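Local coordinates for protein TodX (PDB 3BS0) that probably carries toluene and related aromatic hydrocarbons across the outer membrane of Pseudomonas putida, as a beta-barrel transporter of the FadL family, at residues 139-144 with 151-156; 352-357 with 374-379; 394-399 with 421-426. All coordinates share one frame; numbering follows the deposited sequence.

Contact 1: 139-144 with 151-156; sequences IGFSYQ and FGASVD
F141 leans across the strand pair and lays the far end of its ring against A153: CE2 lies 3.4 Å from A153 CB, with CZ beside it. A chi1 of 72° puts CG between the backbone N and the carbonyl carbon, which carries the end of the ring toward the partner strand. The ring also passes the backbone, since A153 N sits above one face, displaced toward the rim. On the same surface, I139 and V155 meet alongside, I139 CB standing 3.9 Å from V155 CG2. At the other end, Y143 and F151 touch through their first carbons, CB to CB 4.3 Å; beyond these their two rings diverge.

On the opposite face the serines S154 and S142 stand across from G140 and G152, which place no side chain there, and both serine hydroxyls are anti to their own backbone N. S154 OG is hydrogen-bonded to L30 O and S142 OG to P34 O, so these serines tie the strands to the N-terminal part of the chain, which plugs the barrel interior in FadL proteins. The backbones run antiparallel, and the pair I139 and V155 is joined both ways: I139 N to V155 O is 3.0 Å and V155 N to I139 O is 2.8 Å. Y143 N reaches F151 O over 3.2 Å, whereas the return bond from F151 N to Y143 O is weak.

The two segments belong to a beta hairpin of the barrel wall. Strand 93-108 flanks 139-144, and its W93 meets the rings of F141 and Y143. Strand 214-228 flanks 151-156, with backbone bonds from G152 to G224 and from S154 to R222, and R222 also forms a salt bridge with D156.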
ATOM      1  N   ILE A 139       4.592  15.152  -9.767  1.00 45.48           N
ATOM      2  CA  ILE A 139       4.818  16.507 -10.221  1.00 48.17           C
ATOM      3  C   ILE A 139       3.390  16.878 -10.598  1.00 49.43           C
ATOM      4  O   ILE A 139       2.704  16.109 -11.288  1.00 49.21           O
ATOM      5  CB  ILE A 139       5.710  16.571 -11.449  1.00 49.76           C
ATOM      6  CG1 ILE A 139       7.106  16.039 -11.104  1.00 53.08           C
ATOM      7  CG2 ILE A 139       5.807  18.018 -11.930  1.00 49.48           C
ATOM      8  CD1 ILE A 139       8.083  16.007 -12.304  1.00 55.33           C
ATOM      9  N   GLY A 140       2.912  18.019 -10.118  1.00 48.76           N
ATOM     10  CA  GLY A 140       1.550  18.388 -10.444  1.00 49.37           C
ATOM     11  C   GLY A 140       1.256  19.862 -10.370  1.00 49.30           C
ATOM     12  O   GLY A 140       2.068  20.640  -9.898  1.00 49.05           O
ATOM     13  N   PHE A 141       0.072  20.235 -10.840  1.00 50.26           N
ATOM     14  CA  PHE A 141      -0.362  21.622 -10.844  1.00 51.03           C
ATOM     15  C   PHE A 141      -1.847  21.700 -10.535  1.00 52.34           C
ATOM     16  O   PHE A 141      -2.533  20.687 -10.421  1.00 52.28           O
ATOM     17  CB  PHE A 141      -0.115  22.241 -12.213  1.00 50.10           C
ATOM     18  CG  PHE A 141      -1.047  21.744 -13.276  1.00 50.44           C
ATOM     19  CD1 PHE A 141      -2.342  22.245 -13.379  1.00 52.18           C
ATOM     20  CD2 PHE A 141      -0.649  20.751 -14.153  1.00 49.75           C
ATOM     21  CE1 PHE A 141      -3.223  21.759 -14.340  1.00 51.47           C
ATOM     22  CE2 PHE A 141      -1.520  20.262 -15.114  1.00 51.38           C
ATOM     23  CZ  PHE A 141      -2.809  20.768 -15.206  1.00 51.05           C
ATOM     24  N   SER A 142      -2.338  22.921 -10.422  1.00 54.27           N
ATOM     25  CA  SER A 142      -3.742  23.155 -10.143  1.00 56.48           C
ATOM     26  C   SER A 142      -4.092  24.563 -10.607  1.00 57.20           C
ATOM     27  O   SER A 142      -3.343  25.509 -10.361  1.00 55.86           O
ATOM     28  CB  SER A 142      -4.018  23.012  -8.649  1.00 56.49           C
ATOM     29  OG  SER A 142      -5.409  22.952  -8.405  1.00 58.13           O
ATOM     30  N   TYR A 143      -5.224  24.688 -11.292  1.00 59.68           N
ATOM     31  CA  TYR A 143      -5.679  25.975 -11.801  1.00 60.41           C
ATOM     32  C   TYR A 143      -7.080  26.290 -11.306  1.00 59.14           C
ATOM     33  O   TYR A 143      -7.978  25.454 -11.379  1.00 59.35           O
ATOM     34  CB  TYR A 143      -5.674  25.986 -13.334  1.00 60.52           C
ATOM     35  CG  TYR A 143      -5.976  27.348 -13.917  1.00 63.92           C
ATOM     36  CD1 TYR A 143      -5.177  28.446 -13.610  1.00 64.92           C
ATOM     37  CD2 TYR A 143      -7.070  27.549 -14.761  1.00 65.44           C
ATOM     38  CE1 TYR A 143      -5.456  29.717 -14.125  1.00 66.89           C
ATOM     39  CE2 TYR A 143      -7.363  28.821 -15.281  1.00 65.85           C
ATOM     40  CZ  TYR A 143      -6.552  29.902 -14.957  1.00 66.47           C
ATOM     41  OH  TYR A 143      -6.837  31.171 -15.431  1.00 66.08           O
ATOM     42  N   GLN A 144      -7.251  27.494 -10.778  1.00 57.41           N
ATOM     43  CA  GLN A 144      -8.552  27.943 -10.312  1.00 56.14           C
ATOM     44  C   GLN A 144      -9.105  28.643 -11.551  1.00 55.60           C
ATOM     45  O   GLN A 144      -9.084  29.867 -11.649  1.00 51.66           O
ATOM     46  CB  GLN A 144      -8.387  28.936  -9.157  1.00 56.07           C
ATOM     47  CG  GLN A 144      -9.679  29.437  -8.550  1.00 54.93           C
ATOM     48  CD  GLN A 144     -10.164  28.579  -7.400  1.00 56.67           C
ATOM     49  OE1 GLN A 144      -9.494  28.461  -6.373  1.00 53.13           O
ATOM     50  NE2 GLN A 144     -11.340  27.978  -7.565  1.00 56.52           N
ATOM     51  N   PHE A 151      -9.446  22.967 -11.830  1.00 75.81           N
ATOM     52  CA  PHE A 151      -8.725  21.935 -12.562  1.00 73.22           C
ATOM     53  C   PHE A 151      -7.563  21.419 -11.712  1.00 69.76           C
ATOM     54  O   PHE A 151      -7.064  22.134 -10.846  1.00 70.35           O
ATOM     55  CB  PHE A 151      -8.209  22.540 -13.873  1.00 75.78           C
ATOM     56  CG  PHE A 151      -8.040  21.551 -14.986  1.00 78.28           C
ATOM     57  CD1 PHE A 151      -7.943  21.996 -16.299  1.00 80.30           C
ATOM     58  CD2 PHE A 151      -7.978  20.179 -14.735  1.00 79.71           C
ATOM     59  CE1 PHE A 151      -7.789  21.088 -17.350  1.00 82.38           C
ATOM     60  CE2 PHE A 151      -7.823  19.260 -15.775  1.00 80.58           C
ATOM     61  CZ  PHE A 151      -7.729  19.714 -17.084  1.00 82.26           C
ATOM     62  N   GLY A 152      -7.139  20.181 -11.955  1.00 65.21           N
ATOM     63  CA  GLY A 152      -6.037  19.614 -11.197  1.00 59.91           C
ATOM     64  C   GLY A 152      -5.463  18.335 -11.779  1.00 56.63           C
ATOM     65  O   GLY A 152      -6.141  17.311 -11.810  1.00 57.99           O
ATOM     66  N   ALA A 153      -4.213  18.381 -12.230  1.00 51.59           N
ATOM     67  CA  ALA A 153      -3.574  17.205 -12.803  1.00 48.30           C
ATOM     68  C   ALA A 153      -2.287  16.861 -12.063  1.00 47.56           C
ATOM     69  O   ALA A 153      -1.856  17.594 -11.177  1.00 47.42           O
ATOM     70  CB  ALA A 153      -3.283  17.442 -14.268  1.00 48.25           C
ATOM     71  N   SER A 154      -1.659  15.751 -12.441  1.00 46.09           N
ATOM     72  CA  SER A 154      -0.436  15.336 -11.768  1.00 44.76           C
ATOM     73  C   SER A 154       0.151  14.022 -12.303  1.00 44.51           C
ATOM     74  O   SER A 154      -0.568  13.041 -12.421  1.00 44.81           O
ATOM     75  CB  SER A 154      -0.743  15.199 -10.276  1.00 41.77           C
ATOM     76  OG  SER A 154       0.405  14.861  -9.543  1.00 41.99           O
ATOM     77  N   VAL A 155       1.440  14.002 -12.646  1.00 45.38           N
ATOM     78  CA  VAL A 155       2.072  12.762 -13.097  1.00 45.88           C
ATOM     79  C   VAL A 155       2.846  12.212 -11.919  1.00 47.84           C
ATOM     80  O   VAL A 155       3.049  12.911 -10.923  1.00 48.44           O
ATOM     81  CB  VAL A 155       3.047  12.934 -14.269  1.00 48.05           C
ATOM     82  CG1 VAL A 155       2.273  13.214 -15.553  1.00 48.82           C
ATOM     83  CG2 VAL A 155       4.052  14.025 -13.963  1.00 48.64           C
ATOM     84  N   ASP A 156       3.315  10.974 -12.038  1.00 49.19           N
ATOM     85  CA  ASP A 156       3.981  10.330 -10.921  1.00 47.15           C
ATOM     86  C   ASP A 156       5.436   9.951 -10.862  1.00 46.53           C
ATOM     87  O   ASP A 156       6.286  10.750 -10.519  1.00 47.60           O
ATOM     88  CB  ASP A 156       3.181   9.098 -10.532  1.00 48.96           C
ATOM     89  CG  ASP A 156       2.397   9.314  -9.284  1.00 51.27           C
ATOM     90  OD1 ASP A 156       2.188  10.497  -8.949  1.00 53.75           O
ATOM     91  OD2 ASP A 156       1.989   8.323  -8.646  1.00 52.97           O
TER

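Contact 2: 352-357 with 374-379; sequences AGYSYA and LKRHVT
R376 rises beside Y356 and presents its guanidinium to the ring as a cation-pi pair, R376 CZ lying 4.7 Å from the ring centroid and 25° off the normal. The two planes are steeply inclined, 80° apart, so the guanidinium meets the ring face with an edge, and R376 NE lies over the ring near its rim. Y354, two residues before Y356 on the same strand, reaches R376 from the same surface. Its OH sits over a face of the guanidinium, 2.8 Å from R376 NE, but the angle is too poor for a hydrogen bond.

The arginine gets there on an extended chain from CG to NE. With CG anti to the backbone N (chi1 174°), Y354 carries its hydroxyl to the arginine. V378 borders the Y354 ring, its CG2 at the edge 4.2 Å from CD1. Underneath, the antiparallel backbone sets the register: S355 N donates to H377 O at 3.1 Å, G353 and T379 are bonded both ways, and A357 N reaches K375 O at 2.8 Å. On the opposite face S355 and H377 pack CB to CB, while T379 OG1 is hydrogen-bonded to G17 N of the N-terminal region.

With no carboxylate partner across this pair, the Y356 ring face probably eases part of the positive charge of the exposed R376.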
ATOM      1  N   ALA A 352     -12.273  12.839  12.623  1.00 47.29           N
ATOM      2  CA  ALA A 352     -12.619  11.437  12.829  1.00 47.90           C
ATOM      3  C   ALA A 352     -13.396  10.937  11.610  1.00 47.00           C
ATOM      4  O   ALA A 352     -14.037  11.721  10.918  1.00 44.64           O
ATOM      5  CB  ALA A 352     -13.456  11.272  14.113  1.00 45.98           C
ATOM      6  N   GLY A 353     -13.330   9.639  11.341  1.00 47.78           N
ATOM      7  CA  GLY A 353     -14.041   9.120  10.189  1.00 51.73           C
ATOM      8  C   GLY A 353     -14.180   7.611  10.120  1.00 53.93           C
ATOM      9  O   GLY A 353     -13.798   6.883  11.040  1.00 50.73           O
ATOM     10  N   TYR A 354     -14.720   7.146   8.996  1.00 56.91           N
ATOM     11  CA  TYR A 354     -14.943   5.728   8.767  1.00 60.43           C
ATOM     12  C   TYR A 354     -14.900   5.389   7.279  1.00 62.48           C
ATOM     13  O   TYR A 354     -15.349   6.175   6.442  1.00 61.74           O
ATOM     14  CB  TYR A 354     -16.306   5.331   9.331  1.00 63.23           C
ATOM     15  CG  TYR A 354     -16.716   3.909   9.017  1.00 66.79           C
ATOM     16  CD1 TYR A 354     -16.044   2.828   9.593  1.00 68.87           C
ATOM     17  CD2 TYR A 354     -17.785   3.641   8.156  1.00 66.01           C
ATOM     18  CE1 TYR A 354     -16.431   1.507   9.327  1.00 70.09           C
ATOM     19  CE2 TYR A 354     -18.179   2.332   7.879  1.00 68.04           C
ATOM     20  CZ  TYR A 354     -17.498   1.268   8.470  1.00 69.26           C
ATOM     21  OH  TYR A 354     -17.888  -0.031   8.226  1.00 68.23           O
ATOM     22  N   SER A 355     -14.361   4.217   6.953  1.00 64.70           N
ATOM     23  CA  SER A 355     -14.293   3.766   5.564  1.00 66.82           C
ATOM     24  C   SER A 355     -14.861   2.347   5.441  1.00 68.44           C
ATOM     25  O   SER A 355     -14.817   1.562   6.393  1.00 66.67           O
ATOM     26  CB  SER A 355     -12.855   3.790   5.053  1.00 66.13           C
ATOM     27  OG  SER A 355     -12.830   3.509   3.664  1.00 67.80           O
ATOM     28  N   TYR A 356     -15.385   2.022   4.263  1.00 70.68           N
ATOM     29  CA  TYR A 356     -15.985   0.714   4.029  1.00 73.44           C
ATOM     30  C   TYR A 356     -15.610   0.175   2.660  1.00 73.51           C
ATOM     31  O   TYR A 356     -15.934   0.774   1.637  1.00 74.15           O
ATOM     32  CB  TYR A 356     -17.505   0.837   4.139  1.00 77.53           C
ATOM     33  CG  TYR A 356     -18.250  -0.460   4.361  1.00 81.77           C
ATOM     34  CD1 TYR A 356     -19.586  -0.441   4.765  1.00 84.50           C
ATOM     35  CD2 TYR A 356     -17.633  -1.701   4.179  1.00 82.87           C
ATOM     36  CE1 TYR A 356     -20.291  -1.622   4.989  1.00 85.36           C
ATOM     37  CE2 TYR A 356     -18.330  -2.889   4.398  1.00 84.53           C
ATOM     38  CZ  TYR A 356     -19.660  -2.840   4.805  1.00 85.49           C
ATOM     39  OH  TYR A 356     -20.365  -4.000   5.042  1.00 86.80           O
ATOM     40  N   ALA A 357     -14.926  -0.963   2.651  1.00 73.97           N
ATOM     41  CA  ALA A 357     -14.497  -1.603   1.413  1.00 75.37           C
ATOM     42  C   ALA A 357     -15.365  -2.818   1.108  1.00 76.11           C
ATOM     43  O   ALA A 357     -16.254  -3.168   1.888  1.00 75.85           O
ATOM     44  CB  ALA A 357     -13.036  -2.023   1.526  1.00 76.01           C
ATOM     45  N   LEU A 374      -7.632  -4.940   4.382  1.00 51.03           N
ATOM     46  CA  LEU A 374      -8.728  -4.942   5.331  1.00 49.59           C
ATOM     47  C   LEU A 374      -9.999  -4.255   4.818  1.00 49.78           C
ATOM     48  O   LEU A 374      -9.958  -3.277   4.071  1.00 46.29           O
ATOM     49  CB  LEU A 374      -8.240  -4.341   6.647  1.00 47.13           C
ATOM     50  CG  LEU A 374      -7.039  -5.171   7.106  1.00 46.16           C
ATOM     51  CD1 LEU A 374      -6.433  -4.636   8.374  1.00 45.43           C
ATOM     52  CD2 LEU A 374      -7.498  -6.591   7.307  1.00 45.29           C
ATOM     53  N   LYS A 375     -11.132  -4.810   5.231  1.00 53.56           N
ATOM     54  CA  LYS A 375     -12.455  -4.339   4.820  1.00 56.99           C
ATOM     55  C   LYS A 375     -12.871  -2.979   5.370  1.00 56.52           C
ATOM     56  O   LYS A 375     -13.318  -2.114   4.622  1.00 55.72           O
ATOM     57  CB  LYS A 375     -13.502  -5.384   5.217  1.00 58.49           C
ATOM     58  CG  LYS A 375     -14.592  -5.630   4.194  1.00 59.83           C
ATOM     59  CD  LYS A 375     -15.320  -6.931   4.512  1.00 61.31           C
ATOM     60  CE  LYS A 375     -14.353  -8.118   4.466  1.00 63.24           C
ATOM     61  NZ  LYS A 375     -14.939  -9.370   5.020  1.00 62.95           N
ATOM     62  N   ARG A 376     -12.722  -2.798   6.677  1.00 56.62           N
ATOM     63  CA  ARG A 376     -13.107  -1.550   7.318  1.00 56.88           C
ATOM     64  C   ARG A 376     -11.948  -0.850   8.041  1.00 54.51           C
ATOM     65  O   ARG A 376     -10.950  -1.479   8.384  1.00 53.22           O
ATOM     66  CB  ARG A 376     -14.238  -1.829   8.309  1.00 60.43           C
ATOM     67  CG  ARG A 376     -15.528  -2.350   7.676  1.00 64.44           C
ATOM     68  CD  ARG A 376     -16.531  -2.759   8.752  1.00 68.05           C
ATOM     69  NE  ARG A 376     -17.904  -2.815   8.258  1.00 70.59           N
ATOM     70  CZ  ARG A 376     -18.957  -3.087   9.019  1.00 71.94           C
ATOM     71  NH1 ARG A 376     -18.798  -3.335  10.315  1.00 72.42           N
ATOM     72  NH2 ARG A 376     -20.170  -3.093   8.486  1.00 73.16           N
ATOM     73  N   HIS A 377     -12.107   0.453   8.272  1.00 50.81           N
ATOM     74  CA  HIS A 377     -11.110   1.270   8.953  1.00 47.11           C
ATOM     75  C   HIS A 377     -11.807   2.354   9.765  1.00 46.61           C
ATOM     76  O   HIS A 377     -12.753   2.962   9.287  1.00 46.12           O
ATOM     77  CB  HIS A 377     -10.216   1.971   7.933  1.00 46.34           C
ATOM     78  CG  HIS A 377      -9.483   1.045   7.025  1.00 45.17           C
ATOM     79  ND1 HIS A 377      -8.262   0.500   7.350  1.00 43.73           N
ATOM     80  CD2 HIS A 377      -9.812   0.538   5.812  1.00 46.07           C
ATOM     81  CE1 HIS A 377      -7.870  -0.306   6.379  1.00 45.04           C
ATOM     82  NE2 HIS A 377      -8.793  -0.303   5.433  1.00 43.32           N
ATOM     83  N   VAL A 378     -11.339   2.602  10.984  1.00 47.16           N
ATOM     84  CA  VAL A 378     -11.901   3.664  11.822  1.00 47.93           C
ATOM     85  C   VAL A 378     -10.745   4.602  12.163  1.00 47.14           C
ATOM     86  O   VAL A 378      -9.766   4.204  12.789  1.00 43.13           O
ATOM     87  CB  VAL A 378     -12.496   3.135  13.131  1.00 49.88           C
ATOM     88  CG1 VAL A 378     -13.161   4.281  13.881  1.00 51.34           C
ATOM     89  CG2 VAL A 378     -13.490   2.036  12.848  1.00 50.20           C
ATOM     90  N   THR A 379     -10.878   5.856  11.759  1.00 49.00           N
ATOM     91  CA  THR A 379      -9.825   6.839  11.955  1.00 50.20           C
ATOM     92  C   THR A 379     -10.132   8.013  12.877  1.00 51.30           C
ATOM     93  O   THR A 379     -11.291   8.344  13.125  1.00 52.87           O
ATOM     94  CB  THR A 379      -9.416   7.402  10.598  1.00 50.33           C
ATOM     95  OG1 THR A 379     -10.506   8.147  10.046  1.00 49.76           O
ATOM     96  CG2 THR A 379      -9.111   6.284   9.647  1.00 51.07           C
TER

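Contact 3: 394-399 with 421-426; sequences LAISFG and SQINAV
I423 lies alongside both I396 and F398 on the outer surface of the hairpin formed by strands 390-405 and 417-433, part of the FadL-type beta-barrel wall. Its branches divide the work: CG2, anti to the backbone N, comes within 4.2 Å of I396 CG2, and CG1, anti to the carbonyl carbon (chi1 -68°), lies equally far from F398 CD2. The three side chains point the same way, and the contact is light, brushing at single carbons without interlocking. I423 is on the surface, where it may face lipid.

The inward face is largely buried, with A395, S397, N424 and V426 shut in. Its one closer approach between side chains is N424 CB to S397 CB, 3.8 Å; the methyl of A395 lies against V426, CB to CB 4.3 Å. Helix 11-15 covers this side: A15 touches A395, and R14 touches S397 and V426. Q422 turns to the same face and packs on V53 and T55 of strand 44-60, the neighbour with which strand 417-433 closes the barrel.

The backbone pairing is uneven. Q422 N donates to G399 O at 3.1 Å, and V426 N donates to A395 O over 3.3 Å with an angle of 161°, but the reverse bond from A395 N to V426 O is weak. Between the strands A395 O takes a second, softer contact, the CA-H of A425 pointing at it with CA 3.4 Å from the oxygen.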
ATOM      1  N   LEU A 394      -2.321  15.177  12.972  1.00 38.84           N
ATOM      2  CA  LEU A 394      -2.158  13.808  13.430  1.00 39.49           C
ATOM      3  C   LEU A 394      -3.309  12.996  12.859  1.00 39.84           C
ATOM      4  O   LEU A 394      -4.366  13.536  12.534  1.00 41.81           O
ATOM      5  CB  LEU A 394      -2.200  13.719  14.963  1.00 38.40           C
ATOM      6  CG  LEU A 394      -1.163  14.475  15.793  1.00 38.13           C
ATOM      7  CD1 LEU A 394      -1.555  15.941  15.920  1.00 38.04           C
ATOM      8  CD2 LEU A 394      -1.070  13.833  17.163  1.00 37.52           C
ATOM      9  N   ALA A 395      -3.097  11.697  12.720  1.00 39.57           N
ATOM     10  CA  ALA A 395      -4.131  10.807  12.218  1.00 36.92           C
ATOM     11  C   ALA A 395      -3.808   9.416  12.723  1.00 36.17           C
ATOM     12  O   ALA A 395      -2.645   9.073  12.913  1.00 33.54           O
ATOM     13  CB  ALA A 395      -4.156  10.831  10.702  1.00 36.73           C
ATOM     14  N   ILE A 396      -4.845   8.625  12.973  1.00 39.05           N
ATOM     15  CA  ILE A 396      -4.673   7.249  13.452  1.00 39.13           C
ATOM     16  C   ILE A 396      -5.809   6.446  12.854  1.00 41.14           C
ATOM     17  O   ILE A 396      -6.969   6.644  13.219  1.00 43.93           O
ATOM     18  CB  ILE A 396      -4.739   7.136  14.999  1.00 35.79           C
ATOM     19  CG1 ILE A 396      -3.734   8.084  15.667  1.00 41.12           C
ATOM     20  CG2 ILE A 396      -4.369   5.740  15.419  1.00 34.14           C
ATOM     21  CD1 ILE A 396      -4.138   9.581  15.681  1.00 39.45           C
ATOM     22  N   SER A 397      -5.475   5.551  11.926  1.00 42.73           N
ATOM     23  CA  SER A 397      -6.471   4.727  11.249  1.00 42.57           C
ATOM     24  C   SER A 397      -6.376   3.259  11.635  1.00 43.87           C
ATOM     25  O   SER A 397      -5.326   2.647  11.525  1.00 42.58           O
ATOM     26  CB  SER A 397      -6.306   4.864   9.748  1.00 42.44           C
ATOM     27  OG  SER A 397      -7.202   4.010   9.070  1.00 47.33           O
ATOM     28  N   PHE A 398      -7.486   2.690  12.090  1.00 46.85           N
ATOM     29  CA  PHE A 398      -7.496   1.293  12.509  1.00 45.26           C
ATOM     30  C   PHE A 398      -8.192   0.429  11.478  1.00 46.78           C
ATOM     31  O   PHE A 398      -9.389   0.588  11.233  1.00 46.42           O
ATOM     32  CB  PHE A 398      -8.228   1.112  13.838  1.00 43.21           C
ATOM     33  CG  PHE A 398      -7.824   2.081  14.910  1.00 42.46           C
ATOM     34  CD1 PHE A 398      -8.024   3.446  14.753  1.00 43.89           C
ATOM     35  CD2 PHE A 398      -7.312   1.625  16.110  1.00 43.37           C
ATOM     36  CE1 PHE A 398      -7.725   4.339  15.774  1.00 43.75           C
ATOM     37  CE2 PHE A 398      -7.008   2.515  17.144  1.00 44.16           C
ATOM     38  CZ  PHE A 398      -7.218   3.869  16.971  1.00 41.99           C
ATOM     39  N   GLY A 399      -7.428  -0.473  10.869  1.00 47.74           N
ATOM     40  CA  GLY A 399      -7.990  -1.386   9.899  1.00 49.00           C
ATOM     41  C   GLY A 399      -8.642  -2.477  10.718  1.00 50.47           C
ATOM     42  O   GLY A 399      -7.956  -3.288  11.329  1.00 50.76           O
ATOM     43  N   SER A 421      -5.390  -7.516  11.779  1.00 36.96           N
ATOM     44  CA  SER A 421      -5.834  -6.142  12.029  1.00 37.88           C
ATOM     45  C   SER A 421      -4.665  -5.206  11.743  1.00 38.12           C
ATOM     46  O   SER A 421      -3.529  -5.659  11.588  1.00 38.61           O
ATOM     47  CB  SER A 421      -6.305  -5.965  13.484  1.00 38.70           C
ATOM     48  OG  SER A 421      -5.224  -5.824  14.388  1.00 38.23           O
ATOM     49  N   GLN A 422      -4.927  -3.906  11.687  1.00 38.75           N
ATOM     50  CA  GLN A 422      -3.856  -2.965  11.385  1.00 41.50           C
ATOM     51  C   GLN A 422      -4.117  -1.525  11.806  1.00 41.96           C
ATOM     52  O   GLN A 422      -5.171  -0.988  11.515  1.00 43.91           O
ATOM     53  CB  GLN A 422      -3.591  -2.995   9.888  1.00 42.04           C
ATOM     54  CG  GLN A 422      -2.364  -2.258   9.461  1.00 47.05           C
ATOM     55  CD  GLN A 422      -2.427  -1.840   8.005  1.00 51.03           C
ATOM     56  OE1 GLN A 422      -3.116  -0.869   7.647  1.00 51.91           O
ATOM     57  NE2 GLN A 422      -1.722  -2.577   7.150  1.00 49.91           N
ATOM     58  N   ILE A 423      -3.139  -0.912  12.476  1.00 43.15           N
ATOM     59  CA  ILE A 423      -3.202   0.488  12.934  1.00 42.64           C
ATOM     60  C   ILE A 423      -2.383   1.395  12.001  1.00 42.33           C
ATOM     61  O   ILE A 423      -1.468   0.937  11.322  1.00 42.55           O
ATOM     62  CB  ILE A 423      -2.623   0.637  14.368  1.00 42.29           C
ATOM     63  CG1 ILE A 423      -3.536  -0.056  15.390  1.00 42.56           C
ATOM     64  CG2 ILE A 423      -2.469   2.094  14.721  1.00 39.86           C
ATOM     65  CD1 ILE A 423      -2.923  -0.172  16.784  1.00 33.26           C
ATOM     66  N   ASN A 424      -2.700   2.687  11.980  1.00 44.44           N
ATOM     67  CA  ASN A 424      -1.988   3.628  11.123  1.00 42.57           C
ATOM     68  C   ASN A 424      -1.781   5.031  11.676  1.00 43.19           C
ATOM     69  O   ASN A 424      -2.737   5.752  11.937  1.00 44.46           O
ATOM     70  CB  ASN A 424      -2.692   3.732   9.780  1.00 41.98           C
ATOM     71  CG  ASN A 424      -1.990   2.944   8.715  1.00 45.27           C
ATOM     72  OD1 ASN A 424      -1.763   1.735   8.866  1.00 44.52           O
ATOM     73  ND2 ASN A 424      -1.625   3.620   7.623  1.00 45.83           N
ATOM     74  N   ALA A 425      -0.522   5.422  11.828  1.00 42.92           N
ATOM     75  CA  ALA A 425      -0.204   6.745  12.328  1.00 43.22           C
ATOM     76  C   ALA A 425       0.475   7.558  11.237  1.00 45.45           C
ATOM     77  O   ALA A 425       1.419   7.086  10.597  1.00 49.13           O
ATOM     78  CB  ALA A 425       0.703   6.636  13.528  1.00 44.77           C
ATOM     79  N   VAL A 426      -0.020   8.768  11.000  1.00 44.32           N
ATOM     80  CA  VAL A 426       0.571   9.659  10.001  1.00 41.93           C
ATOM     81  C   VAL A 426       0.753  10.946  10.768  1.00 41.65           C
ATOM     82  O   VAL A 426      -0.102  11.302  11.583  1.00 42.10           O
ATOM     83  CB  VAL A 426      -0.374   9.985   8.808  1.00 41.78           C
ATOM     84  CG1 VAL A 426       0.414  10.702   7.717  1.00 38.25           C
ATOM     85  CG2 VAL A 426      -1.013   8.726   8.265  1.00 43.22           C
TER

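All three contacts are antiparallel strand pairs in the barrel wall, partly buried and none wholly core, each with one face outward and one toward the N-terminal region. Contacts 2 and 3 are adjacent, centres about 10 Å apart: strands 376-385 and 390-405 are neighbours, and V378 N probably bonds F398 O. Contact 1 lies about 28 Å from either, centre to centre. Outside lie rings and branched aliphatics in contact 1, an arginine over a tyrosine ring beside a second tyrosine hydroxyl in contact 2, and mainly apolar side chains in contact 3. Inside, contact 1 offers serine hydroxyls to backbone oxygens, contact 2 has a threonine hydroxyl bonded to a backbone N, and contact 3 packs against helix 11-15.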